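Local atomic coordinates of protein-glutamine gamma-glutamyltransferase (Pseudomonas aeruginosa PAO1, PDB entry 6G49), a protein that displays transglutaminase activity in vitro, residing in its periplasmic domain, and is critical for the viability of the bacterium. Residues 281-293 / 301-313. Residues are numbered along the deposited sequence; the frame is centred on the assembly and turned at random. Where two conformers were deposited one is given.
Sequences VHQFDAHAWVEYW and SVDPTYQVAPERI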
ATOM      1  N   VAL A 281       4.048  16.042  -3.465  1.00 18.96           N
ATOM      2  CA  VAL A 281       3.845  14.916  -2.537  1.00 18.53           C
ATOM      3  C   VAL A 281       5.017  14.957  -1.565  1.00 17.36           C
ATOM      4  O   VAL A 281       6.181  14.759  -1.987  1.00 19.15           O
ATOM      5  CB  VAL A 281       3.711  13.590  -3.300  1.00 18.15           C
ATOM      6  CG1 VAL A 281       3.455  12.476  -2.286  1.00 20.13           C
ATOM      7  CG2 VAL A 281       2.581  13.637  -4.296  1.00 20.09           C
ATOM      8  N   HIS A 282       4.706  15.240  -0.312  1.00 19.20           N
ATOM      9  CA  HIS A 282       5.752  15.290   0.737  1.00 17.58           C
ATOM     10  C   HIS A 282       5.821  13.965   1.485  1.00 19.35           C
ATOM     11  O   HIS A 282       4.918  13.135   1.404  1.00 18.35           O
ATOM     12  CB  HIS A 282       5.446  16.445   1.685  1.00 20.22           C
ATOM     13  CG  HIS A 282       5.511  17.786   1.034  1.00 22.94           C
ATOM     14  ND1 HIS A 282       4.386  18.354   0.439  1.00 25.98           N
ATOM     15  CD2 HIS A 282       6.529  18.679   0.953  1.00 27.16           C
ATOM     16  CE1 HIS A 282       4.731  19.573   0.013  1.00 26.92           C
ATOM     17  NE2 HIS A 282       6.026  19.810   0.296  1.00 27.53           N
ATOM     18  N   GLN A 283       6.853  13.848   2.329  1.00 18.75           N
ATOM     19  CA  GLN A 283       7.038  12.611   3.092  1.00 19.48           C
ATOM     20  C   GLN A 283       5.844  12.397   4.005  1.00 19.25           C
ATOM     21  O   GLN A 283       5.492  11.206   4.305  1.00 19.81           O
ATOM     22  CB  GLN A 283       8.375  12.603   3.852  1.00 20.30           C
ATOM     23  CG  GLN A 283       9.599  12.565   2.982  1.00 22.37           C
ATOM     24  CD  GLN A 283       9.676  11.429   1.991  1.00 19.94           C
ATOM     25  OE1 GLN A 283       8.959  10.423   2.168  1.00 22.26           O
ATOM     26  NE2 GLN A 283      10.596  11.541   1.038  1.00 21.58           N
ATOM     27  N   PHE A 284       5.154  13.439   4.494  1.00 18.54           N
ATOM     28  CA  PHE A 284       4.020  13.256   5.366  1.00 17.78           C
ATOM     29  C   PHE A 284       2.849  12.553   4.680  1.00 20.65           C
ATOM     30  O   PHE A 284       1.896  12.134   5.398  1.00 22.24           O
ATOM     31  CB  PHE A 284       3.582  14.559   6.060  1.00 20.28           C
ATOM     32  CG  PHE A 284       3.206  15.727   5.170  1.00 20.34           C
ATOM     33  CD1 PHE A 284       2.130  15.706   4.312  1.00 21.06           C
ATOM     34  CD2 PHE A 284       3.998  16.873   5.170  1.00 22.57           C
ATOM     35  CE1 PHE A 284       1.814  16.801   3.526  1.00 21.35           C
ATOM     36  CE2 PHE A 284       3.681  17.968   4.364  1.00 22.47           C
ATOM     37  CZ  PHE A 284       2.602  17.919   3.538  1.00 21.98           C
ATOM     38  N   ASP A 285       2.866  12.484   3.353  1.00 18.20           N
ATOM     39  CA  ASP A 285       1.849  11.769   2.588  1.00 19.62           C
ATOM     40  C   ASP A 285       2.168  10.266   2.496  1.00 18.94           C
ATOM     41  O   ASP A 285       1.399   9.525   1.822  1.00 18.03           O
ATOM     42  CB  ASP A 285       1.722  12.347   1.199  1.00 18.50           C
ATOM     43  CG  ASP A 285       1.163  13.766   1.176  1.00 22.22           C
ATOM     44  OD1 ASP A 285       0.262  14.025   1.978  1.00 20.55           O
ATOM     45  OD2 ASP A 285       1.730  14.612   0.452  1.00 20.47           O
ATOM     46  N   ALA A 286       3.234   9.789   3.124  1.00 16.73           N
ATOM     47  CA  ALA A 286       3.605   8.345   3.092  1.00 17.93           C
ATOM     48  C   ALA A 286       2.437   7.544   3.660  1.00 19.20           C
ATOM     49  O   ALA A 286       1.761   7.941   4.634  1.00 19.66           O
ATOM     50  CB  ALA A 286       4.864   8.071   3.830  1.00 19.25           C
ATOM     51  N   HIS A 287       2.147   6.420   3.002  1.00 17.43           N
ATOM     52  CA  HIS A 287       0.946   5.658   3.317  1.00 18.45           C
ATOM     53  C   HIS A 287       1.192   4.181   3.015  1.00 17.27           C
ATOM     54  O   HIS A 287       2.030   3.837   2.230  1.00 18.64           O
ATOM     55  CB  HIS A 287      -0.220   6.224   2.516  1.00 18.23           C
ATOM     56  CG  HIS A 287      -1.566   5.844   3.000  1.00 18.81           C
ATOM     57  ND1 HIS A 287      -1.922   6.100   4.299  1.00 21.54           N
ATOM     58  CD2 HIS A 287      -2.607   5.253   2.383  1.00 19.16           C
ATOM     59  CE1 HIS A 287      -3.186   5.679   4.461  1.00 23.62           C
ATOM     60  NE2 HIS A 287      -3.633   5.128   3.305  1.00 21.01           N
ATOM     61  N   ALA A 288       0.394   3.360   3.676  1.00 16.65           N
ATOM     62  CA  ALA A 288       0.401   1.912   3.519  1.00 18.78           C
ATOM     63  C   ALA A 288      -1.023   1.413   3.470  1.00 17.31           C
ATOM     64  O   ALA A 288      -1.892   1.888   4.229  1.00 17.69           O
ATOM     65  CB  ALA A 288       1.155   1.252   4.637  1.00 18.69           C
ATOM     66  N   TRP A 289      -1.300   0.489   2.542  1.00 16.07           N
ATOM     67  CA  TRP A 289      -2.579  -0.081   2.355  1.00 16.05           C
ATOM     68  C   TRP A 289      -2.418  -1.585   2.030  1.00 15.81           C
ATOM     69  O   TRP A 289      -1.331  -2.150   2.257  1.00 16.49           O
ATOM     70  CB  TRP A 289      -3.425   0.698   1.352  1.00 18.71           C
ATOM     71  CG  TRP A 289      -2.853   0.812  -0.032  1.00 17.41           C
ATOM     72  CD1 TRP A 289      -3.231   0.121  -1.146  1.00 19.55           C
ATOM     73  CD2 TRP A 289      -1.896   1.795  -0.488  1.00 16.30           C
ATOM     74  NE1 TRP A 289      -2.514   0.530  -2.242  1.00 20.13           N
ATOM     75  CE2 TRP A 289      -1.704   1.566  -1.877  1.00 17.71           C
ATOM     76  CE3 TRP A 289      -1.122   2.789   0.129  1.00 19.31           C
ATOM     77  CZ2 TRP A 289      -0.831   2.336  -2.656  1.00 17.35           C
ATOM     78  CZ3 TRP A 289      -0.287   3.554  -0.655  1.00 19.82           C
ATOM     79  CH2 TRP A 289      -0.123   3.305  -2.018  1.00 18.73           C
ATOM     80  N   VAL A 290      -3.487  -2.188   1.537  1.00 17.30           N
ATOM     81  CA  VAL A 290      -3.539  -3.665   1.360  1.00 17.73           C
ATOM     82  C   VAL A 290      -3.991  -3.969  -0.068  1.00 18.27           C
ATOM     83  O   VAL A 290      -4.793  -3.273  -0.670  1.00 18.10           O
ATOM     84  CB  VAL A 290      -4.470  -4.306   2.402  1.00 19.47           C
ATOM     85  CG1 VAL A 290      -4.635  -5.822   2.178  1.00 23.05           C
ATOM     86  CG2 VAL A 290      -3.961  -4.024   3.797  1.00 19.13           C
ATOM     87  N   GLU A 291      -3.522  -5.105  -0.582  1.00 18.33           N
ATOM     88  CA  GLU A 291      -4.214  -5.769  -1.718  1.00 16.84           C
ATOM     89  C   GLU A 291      -4.312  -7.253  -1.408  1.00 17.78           C
ATOM     90  O   GLU A 291      -3.418  -7.858  -0.755  1.00 17.95           O
ATOM     91  CB  GLU A 291      -3.572  -5.461  -3.071  1.00 19.64           C
ATOM     92  CG  GLU A 291      -2.148  -5.916  -3.215  1.00 17.88           C
ATOM     93  CD  GLU A 291      -1.480  -5.442  -4.499  1.00 23.82           C
ATOM     94  OE1 GLU A 291      -0.321  -5.799  -4.732  1.00 20.42           O
ATOM     95  OE2 GLU A 291      -2.118  -4.688  -5.247  1.00 28.52           O
ATOM     96  N   TYR A 292      -5.397  -7.837  -1.897  1.00 19.42           N
ATOM     97  CA  TYR A 292      -5.662  -9.243  -1.698  1.00 19.75           C
ATOM     98  C   TYR A 292      -6.070  -9.851  -3.044  1.00 20.05           C
ATOM     99  O   TYR A 292      -6.591  -9.184  -3.950  1.00 18.53           O
ATOM    100  CB  TYR A 292      -6.719  -9.466  -0.615  1.00 18.61           C
ATOM    101  CG  TYR A 292      -8.122  -9.033  -0.975  1.00 21.05           C
ATOM    102  CD1 TYR A 292      -8.505  -7.688  -0.967  1.00 22.11           C
ATOM    103  CD2 TYR A 292      -9.028  -9.956  -1.448  1.00 22.69           C
ATOM    104  CE1 TYR A 292      -9.778  -7.318  -1.405  1.00 23.13           C
ATOM    105  CE2 TYR A 292     -10.304  -9.583  -1.858  1.00 21.87           C
ATOM    106  CZ  TYR A 292     -10.671  -8.273  -1.838  1.00 27.38           C
ATOM    107  OH  TYR A 292     -11.949  -8.021  -2.246  1.00 34.96           O
ATOM    108  N   TRP A 293      -5.947 -11.174  -3.100  1.00 19.01           N
ATOM    109  CA  TRP A 293      -6.162 -11.899  -4.332  1.00 18.55           C
ATOM    110  C   TRP A 293      -7.348 -12.837  -4.187  1.00 21.85           C
ATOM    111  O   TRP A 293      -7.536 -13.491  -3.161  1.00 23.54           O
ATOM    112  CB  TRP A 293      -4.908 -12.712  -4.690  1.00 20.57           C
ATOM    113  CG  TRP A 293      -5.027 -13.390  -6.026  1.00 21.01           C
ATOM    114  CD1 TRP A 293      -4.754 -12.864  -7.264  1.00 23.79           C
ATOM    115  CD2 TRP A 293      -5.512 -14.730  -6.248  1.00 22.27           C
ATOM    116  NE1 TRP A 293      -5.084 -13.782  -8.232  1.00 25.82           N
ATOM    117  CE2 TRP A 293      -5.556 -14.918  -7.640  1.00 26.64           C
ATOM    118  CE3 TRP A 293      -5.951 -15.743  -5.397  1.00 28.31           C
ATOM    119  CZ2 TRP A 293      -5.979 -16.118  -8.219  1.00 29.24           C
ATOM    120  CZ3 TRP A 293      -6.406 -16.921  -5.967  1.00 29.28           C
ATOM    121  CH2 TRP A 293      -6.354 -17.116  -7.353  1.00 29.64           C
ATOM    122  N   SER A 301      -7.169  -3.727  -4.414  1.00 21.60           N
ATOM    123  CA  SER A 301      -6.605  -2.928  -3.348  1.00 22.33           C
ATOM    124  C   SER A 301      -7.710  -2.429  -2.430  1.00 22.70           C
ATOM    125  O   SER A 301      -8.809  -2.122  -2.878  1.00 25.09           O
ATOM    126  CB  SER A 301      -5.863  -1.739  -3.916  1.00 25.02           C
ATOM    127  OG  SER A 301      -4.801  -2.171  -4.750  1.00 31.45           O
ATOM    128  N   VAL A 302      -7.394  -2.335  -1.147  1.00 20.26           N
ATOM    129  CA  VAL A 302      -8.313  -1.877  -0.133  0.67 20.44           C
ATOM    130  C   VAL A 302      -7.510  -1.086   0.906  1.00 20.54           C
ATOM    131  O   VAL A 302      -6.376  -1.403   1.201  1.00 20.86           O
ATOM    132  CB  VAL A 302      -9.093  -3.037   0.484  0.67 24.79           C
ATOM    133  CG1 VAL A 302      -8.215  -4.010   1.264  0.67 19.96           C
ATOM    134  CG2 VAL A 302     -10.264  -2.556   1.300  0.67 31.99           C
ATOM    135  N   ASP A 303      -8.147  -0.064   1.491  1.00 21.21           N
ATOM    136  CA  ASP A 303      -7.429   0.795   2.445  1.00 20.46           C
ATOM    137  C   ASP A 303      -8.198   0.873   3.749  1.00 20.48           C
ATOM    138  O   ASP A 303      -9.172   1.607   3.845  1.00 20.44           O
ATOM    139  CB  ASP A 303      -7.220   2.190   1.880  1.00 20.52           C
ATOM    140  CG  ASP A 303      -6.415   3.050   2.808  1.00 19.99           C
ATOM    141  OD1 ASP A 303      -6.035   2.586   3.914  1.00 22.12           O
ATOM    142  OD2 ASP A 303      -6.109   4.206   2.370  1.00 20.32           O
ATOM    143  N   PRO A 304      -7.789   0.121   4.787  1.00 19.81           N
ATOM    144  CA  PRO A 304      -8.515   0.105   6.045  1.00 21.09           C
ATOM    145  C   PRO A 304      -8.512   1.467   6.745  1.00 21.05           C
ATOM    146  O   PRO A 304      -9.400   1.721   7.564  1.00 22.11           O
ATOM    147  CB  PRO A 304      -7.806  -0.970   6.898  1.00 22.52           C
ATOM    148  CG  PRO A 304      -6.472  -1.124   6.253  1.00 19.42           C
ATOM    149  CD  PRO A 304      -6.684  -0.849   4.784  1.00 20.97           C
ATOM    150  N   THR A 305      -7.533   2.306   6.441  1.00 20.81           N
ATOM    151  CA  THR A 305      -7.419   3.640   7.038  0.57 21.36           C
ATOM    152  C   THR A 305      -8.684   4.420   6.698  1.00 20.88           C
ATOM    153  O   THR A 305      -9.131   5.311   7.431  1.00 22.17           O
ATOM    154  CB  THR A 305      -6.192   4.405   6.522  0.57 20.04           C
ATOM    155  OG1 THR A 305      -5.012   3.775   7.013  0.57 20.42           O
ATOM    156  CG2 THR A 305      -6.149   5.858   6.942  0.57 21.73           C
ATOM    157  N   TYR A 306      -9.219   4.167   5.504  1.00 21.01           N
ATOM    158  CA  TYR A 306     -10.389   4.908   5.039  1.00 22.71           C
ATOM    159  C   TYR A 306     -11.584   4.724   6.004  1.00 24.18           C
ATOM    160  O   TYR A 306     -12.458   5.627   6.096  1.00 25.23           O
ATOM    161  CB  TYR A 306     -10.755   4.550   3.613  1.00 23.87           C
ATOM    162  CG  TYR A 306     -11.936   5.348   3.108  1.00 26.11           C
ATOM    163  CD1 TYR A 306     -11.783   6.660   2.705  1.00 28.62           C
ATOM    164  CD2 TYR A 306     -13.205   4.802   3.033  1.00 31.98           C
ATOM    165  CE1 TYR A 306     -12.853   7.422   2.274  1.00 32.68           C
ATOM    166  CE2 TYR A 306     -14.291   5.552   2.607  1.00 31.61           C
ATOM    167  CZ  TYR A 306     -14.119   6.860   2.237  1.00 35.66           C
ATOM    168  OH  TYR A 306     -15.200   7.555   1.787  1.00 44.33           O
ATOM    169  N   GLN A 307     -11.656   3.582   6.713  1.00 22.28           N
ATOM    170  CA  GLN A 307     -12.720   3.261   7.635  1.00 22.54           C
ATOM    171  C   GLN A 307     -12.643   4.094   8.917  1.00 24.73           C
ATOM    172  O   GLN A 307     -13.646   4.203   9.643  1.00 27.21           O
ATOM    173  CB  GLN A 307     -12.739   1.778   7.986  1.00 21.94           C
ATOM    174  CG  GLN A 307     -12.865   0.902   6.746  1.00 22.61           C
ATOM    175  CD  GLN A 307     -14.155   1.166   6.016  1.00 25.74           C
ATOM    176  OE1 GLN A 307     -15.210   1.263   6.645  1.00 28.75           O
ATOM    177  NE2 GLN A 307     -14.098   1.211   4.698  1.00 25.83           N
ATOM    178  N   VAL A 308     -11.446   4.564   9.264  1.00 23.37           N
ATOM    179  CA  VAL A 308     -11.178   5.229  10.534  0.55 24.42           C
ATOM    180  C   VAL A 308     -10.949   6.727  10.316  1.00 26.35           C
ATOM    181  O   VAL A 308     -11.342   7.530  11.144  1.00 32.13           O
ATOM    182  CB  VAL A 308      -9.950   4.594  11.204  0.55 24.10           C
ATOM    183  CG1 VAL A 308      -9.623   5.261  12.537  0.55 23.21           C
ATOM    184  CG2 VAL A 308     -10.138   3.103  11.360  0.55 24.38           C
ATOM    185  N   ALA A 309     -10.284   7.084   9.225  1.00 22.23           N
ATOM    186  CA  ALA A 309      -9.872   8.476   8.970  1.00 23.14           C
ATOM    187  C   ALA A 309     -10.151   8.816   7.530  1.00 22.78           C
ATOM    188  O   ALA A 309      -9.260   9.130   6.739  1.00 23.66           O
ATOM    189  CB  ALA A 309      -8.434   8.729   9.380  1.00 24.65           C
ATOM    190  N   PRO A 310     -11.448   8.773   7.107  1.00 21.26           N
ATOM    191  CA  PRO A 310     -11.786   9.082   5.733  1.00 21.13           C
ATOM    192  C   PRO A 310     -11.334  10.478   5.287  1.00 21.40           C
ATOM    193  O   PRO A 310     -10.974  10.635   4.132  1.00 23.40           O
ATOM    194  CB  PRO A 310     -13.341   8.929   5.687  1.00 23.66           C
ATOM    195  CG  PRO A 310     -13.753   9.080   7.158  1.00 22.41           C
ATOM    196  CD  PRO A 310     -12.627   8.440   7.925  1.00 23.81           C
ATOM    197  N   GLU A 311     -11.346  11.440   6.208  1.00 24.32           N
ATOM    198  CA  GLU A 311     -10.889  12.797   5.949  1.00 29.78           C
ATOM    199  C   GLU A 311      -9.421  12.826   5.470  1.00 25.41           C
ATOM    200  O   GLU A 311      -9.075  13.659   4.681  1.00 27.70           O
ATOM    201  CB  GLU A 311     -11.167  13.687   7.181  1.00 29.30           C
ATOM    202  CG  GLU A 311     -10.375  13.348   8.459  1.00 43.79           C
ATOM    203  CD  GLU A 311     -10.809  12.172   9.359  1.00 46.90           C
ATOM    204  OE1 GLU A 311     -11.778  11.422   9.001  1.00 30.35           O
ATOM    205  OE2 GLU A 311     -10.174  12.015  10.433  1.00 58.45           O
ATOM    206  N   ARG A 312      -8.583  11.954   6.007  1.00 28.50           N
ATOM    207  CA  ARG A 312      -7.172  11.797   5.598  0.50 24.12           C
ATOM    208  C   ARG A 312      -7.106  11.552   4.088  1.00 22.65           C
ATOM    209  O   ARG A 312      -6.309  12.100   3.354  1.00 22.45           O
ATOM    210  CB  ARG A 312      -6.543  10.595   6.306  0.50 26.78           C
ATOM    211  CG  ARG A 312      -5.377   9.943   5.548  0.50 24.06           C
ATOM    212  CD  ARG A 312      -4.156  10.797   5.635  0.50 21.04           C
ATOM    213  NE  ARG A 312      -3.056  10.165   4.870  0.50 13.97           N
ATOM    214  CZ  ARG A 312      -2.710  10.453   3.609  0.50 18.54           C
ATOM    215  NH1 ARG A 312      -1.481  10.157   3.159  0.50 11.17           N
ATOM    216  NH2 ARG A 312      -3.593  11.051   2.811  0.50 18.37           N
ATOM    217  N   ILE A 313      -7.986  10.656   3.608  1.00 21.19           N
ATOM    218  CA  ILE A 313      -7.986  10.307   2.224  1.00 22.28           C
ATOM    219  C   ILE A 313      -8.609  11.416   1.376  1.00 24.41           C
ATOM    220  O   ILE A 313      -8.114  11.741   0.284  1.00 27.43           O
ATOM    221  CB  ILE A 313      -8.636   8.909   2.028  1.00 20.69           C
ATOM    222  CG1 ILE A 313      -7.864   7.804   2.755  1.00 26.48           C
ATOM    223  CG2 ILE A 313      -8.794   8.578   0.560  1.00 24.67           C
ATOM    224  CD1 ILE A 313      -6.436   7.621   2.233  1.00 29.28           C
TER
HETATM  225  O   HOH W   1       0.411   9.945   5.361  1.00 24.76           O
HETATM  226  O   HOH W   2      -1.541   8.076   6.164  1.00 27.51           O
HETATM  227  O   HOH W   3      -4.163   1.441   5.493  1.00 28.58           O
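S301 stands beside E291 as a non-hydrogen-bonded antiparallel pair of the hairpin formed by strands 286-294 and 298-302. Its small side chain fits against E291 CB, while the carboxylate of E291 is held by R74, R164 and R262. V302 and V290 form the hydrogen-bonded pair: V302 N gives to V290 O at 2.8 Å, and V290 N returns a bond to V302 O at 3.0 Å. Their branched side chains lie alongside each other, V302 CG1 3.9 Å from V290 CB, and suit an apolar face where V302 also meets L209 of helix 201-214 and M250 of helix 243-256.

At D303 the strand has ended and the side chain takes over. With CG anti to the backbone N (chi1 -176°), the carboxylate reaches H287, whose NE2 donates to D303 OD2 at 2.8 Å (162°). The oxygen lies in the imidazole plane and is met on its syn side, the two flat groups being turned 60° apart. Aspartate's second oxygen matters too: Y72 OH also bonds OD2, while OD1 closes an Asx turn with T305 N and takes a water shared with A288 O and T305 OG1.

From helix 310-315, R312 is long enough to reach strand 286-294: one water joins its NE to H287 ND1, another links NH1 to F284 O and A286 O, and NH1 also hydrogen-bonds Q268 O. The CD1 methyl of I313 packs by the ring, 3.9 Å from H287 NE2. H287 and D303, with C243, the probable nucleophile, are consistent with the Cys-His-Asp triad; the carboxylate at NE2 and the water at ND1 probably hold the ring's rotation, placing it beside C243.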